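Local coordinates for sefir domain protein (Bacillus cereus F65185, PDB 5Y8F) that probably acts in signalling through its SEFIR domain, a module that associates with other SEFIR domains, at residues F5-W10 against M85-N90. Numbering follows the deposited sequence.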
loop_
_atom_site.group_PDB
_atom_site.type_symbol
_atom_site.label_atom_id
_atom_site.label_comp_id
_atom_site.label_asym_id
_atom_site.label_seq_id
_atom_site.Cartn_x
_atom_site.Cartn_y
_atom_site.Cartn_z
ATOM N N PHE A 5 8.977 13.787 -3.419
ATOM C CA PHE A 5 8.551 14.357 -4.689
ATOM C C PHE A 5 7.045 14.189 -4.839
ATOM O O PHE A 5 6.480 13.170 -4.432
ATOM C CB PHE A 5 9.275 13.682 -5.855
ATOM C CG PHE A 5 8.691 14.013 -7.204
ATOM C CD1 PHE A 5 8.847 15.283 -7.745
ATOM C CD2 PHE A 5 7.981 13.066 -7.922
ATOM C CE1 PHE A 5 8.312 15.600 -8.980
ATOM C CE2 PHE A 5 7.435 13.379 -9.162
ATOM C CZ PHE A 5 7.604 14.647 -9.692
ATOM N N ILE A 6 6.394 15.195 -5.420
ATOM C CA ILE A 6 4.944 15.192 -5.592
ATOM C C ILE A 6 4.630 15.072 -7.075
ATOM O O ILE A 6 4.909 15.989 -7.860
ATOM C CB ILE A 6 4.286 16.441 -4.993
ATOM C CG1 ILE A 6 4.650 16.581 -3.512
ATOM C CG2 ILE A 6 2.780 16.364 -5.170
ATOM C CD1 ILE A 6 3.952 17.734 -2.814
ATOM N N SER A 7 4.034 13.946 -7.457
ATOM C CA SER A 7 3.536 13.748 -8.811
ATOM C C SER A 7 2.090 14.224 -8.872
ATOM O O SER A 7 1.223 13.688 -8.174
ATOM C CB SER A 7 3.632 12.276 -9.211
ATOM O OG SER A 7 2.999 12.033 -10.458
ATOM N N TYR A 8 1.834 15.236 -9.695
ATOM C CA TYR A 8 0.491 15.775 -9.838
ATOM C C TYR A 8 0.402 16.500 -11.170
ATOM O O TYR A 8 1.418 16.830 -11.787
ATOM C CB TYR A 8 0.131 16.719 -8.686
ATOM C CG TYR A 8 0.801 18.071 -8.773
ATOM C CD1 TYR A 8 2.167 18.207 -8.559
ATOM C CD2 TYR A 8 0.068 19.212 -9.077
ATOM C CE1 TYR A 8 2.785 19.442 -8.634
ATOM C CE2 TYR A 8 0.678 20.456 -9.158
ATOM C CZ TYR A 8 2.037 20.562 -8.935
ATOM O OH TYR A 8 2.658 21.788 -9.013
ATOM N N SER A 9 -0.831 16.722 -11.617
ATOM C CA SER A 9 -1.115 17.442 -12.849
ATOM C C SER A 9 -1.758 18.791 -12.544
ATOM O O SER A 9 -2.445 18.957 -11.532
ATOM C CB SER A 9 -2.022 16.623 -13.769
ATOM O OG SER A 9 -3.223 16.274 -13.110
ATOM N N TRP A 10 -1.505 19.768 -13.417
ATOM C CA TRP A 10 -2.097 21.100 -13.289
ATOM C C TRP A 10 -3.536 21.093 -13.816
ATOM O O TRP A 10 -3.889 21.771 -14.781
ATOM C CB TRP A 10 -1.236 22.119 -14.025
ATOM C CG TRP A 10 0.110 22.341 -13.392
ATOM C CD1 TRP A 10 0.693 21.584 -12.420
ATOM C CD2 TRP A 10 1.054 23.371 -13.715
ATOM N NE1 TRP A 10 1.929 22.087 -12.101
ATOM C CE2 TRP A 10 2.177 23.183 -12.885
ATOM C CE3 TRP A 10 1.056 24.438 -14.620
ATOM C CZ2 TRP A 10 3.290 24.019 -12.933
ATOM C CZ3 TRP A 10 2.162 25.268 -14.665
ATOM C CH2 TRP A 10 3.264 25.054 -13.826
ATOM N N MET A 85 3.538 15.504 -15.358
ATOM C CA MET A 85 4.248 14.780 -14.310
ATOM C C MET A 85 3.351 13.643 -13.837
ATOM O O MET A 85 3.056 13.522 -12.642
ATOM C CB MET A 85 4.649 15.692 -13.147
ATOM C CG MET A 85 5.717 16.718 -13.511
ATOM S SD MET A 85 6.525 17.487 -12.086
ATOM C CE MET A 85 5.156 17.619 -10.938
ATOM N N ILE A 86 2.916 12.805 -14.773
ATOM C CA ILE A 86 2.050 11.672 -14.480
ATOM C C ILE A 86 2.871 10.399 -14.612
ATOM O O ILE A 86 3.546 10.190 -15.629
ATOM C CB ILE A 86 0.826 11.641 -15.414
ATOM C CG1 ILE A 86 -0.037 12.889 -15.209
ATOM C CG2 ILE A 86 -0.000 10.387 -15.175
ATOM C CD1 ILE A 86 -1.044 13.132 -16.326
ATOM N N ILE A 87 2.831 9.567 -13.571
ATOM C CA ILE A 87 3.580 8.318 -13.564
ATOM C C ILE A 87 3.068 7.395 -14.659
ATOM O O ILE A 87 1.857 7.268 -14.882
ATOM C CB ILE A 87 3.502 7.667 -12.174
ATOM C CG1 ILE A 87 4.347 8.483 -11.194
ATOM C CG2 ILE A 87 3.956 6.206 -12.219
ATOM C CD1 ILE A 87 3.789 8.536 -9.820
ATOM N N THR A 88 3.999 6.776 -15.372
ATOM C CA THR A 88 3.763 5.830 -16.449
ATOM C C THR A 88 3.965 4.402 -15.961
ATOM O O THR A 88 4.511 4.179 -14.875
ATOM C CB THR A 88 4.709 6.123 -17.616
ATOM O OG1 THR A 88 6.063 5.929 -17.193
ATOM C CG2 THR A 88 4.545 7.553 -18.072
ATOM N N PRO A 89 3.492 3.402 -16.715
ATOM C CA PRO A 89 3.817 2.009 -16.354
ATOM C C PRO A 89 5.308 1.753 -16.209
ATOM O O PRO A 89 5.721 1.040 -15.286
ATOM C CB PRO A 89 3.213 1.207 -17.513
ATOM C CG PRO A 89 2.049 2.029 -17.951
ATOM C CD PRO A 89 2.467 3.469 -17.774
ATOM N N ASN A 90 6.126 2.319 -17.102
ATOM C CA ASN A 90 7.573 2.140 -17.017
ATOM C C ASN A 90 8.132 2.750 -15.740
ATOM O O ASN A 90 8.987 2.148 -15.078
ATOM C CB ASN A 90 8.252 2.763 -18.234
ATOM C CG ASN A 90 8.130 1.905 -19.473
ATOM O OD1 ASN A 90 7.625 0.785 -19.418
ATOM N ND2 ASN A 90 8.576 2.434 -20.604
#
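Met85 reaches from the loop into the angle between two aromatic side chains, its sulfur beside Phe5 and its methyl shared between Phe5 and Tyr8. Its SD lies at the edge of the Phe5 ring, 3.9 Å from CZ, a Met-aromatic contact made near the ring plane rather than over a face. The bend at chi3 (-37°) carries the terminal methyl on to Tyr8 while it stays close to Phe5 CZ: CE comes 3.8 Å from Tyr8 CE1, approaching the ring obliquely, and also rests 3.5 Å from Ile6 O. Tyr8 and Met85 run side by side in the same direction, while the tyrosine hydroxyl continues past the methionine to Asp37, which also receives Trp10 NE1.

Segment 5-10 carries the C-terminal end of strand 3-7, an inner strand of the five-stranded parallel sheet of this SEFIR domain, a member of the STIR clan; residues 85-88 lead into helix 89-94, whose N-cap is Thr88. The polar link between the two segments is a single hydrogen bond from Ser7 OG to Met85 O, 2.6 Å long. Ser7 holds OG anti to its own nitrogen, and the hydroxyl meets the carbonyl at a C=O...O angle of 149°, tilted 25° from the carbonyl plane. Tyr69 OH, from helix 67-76, hydrogen-bonds both this hydroxyl and Ile87 N, tying strand end and loop to the same side chain. Tyr8 N is also buried near Met85 O, but at 3.6 Å the two make no hydrogen bond, and the amide has no partner in the model. Beyond the polar link, Ile87 sets its CD1 3.6 Å from Ser7 OG, while Ile86 brushes Ser9 CB with its own CD1 and also packs on helix 67-76, on Tyr69, Lys72 and Ala73.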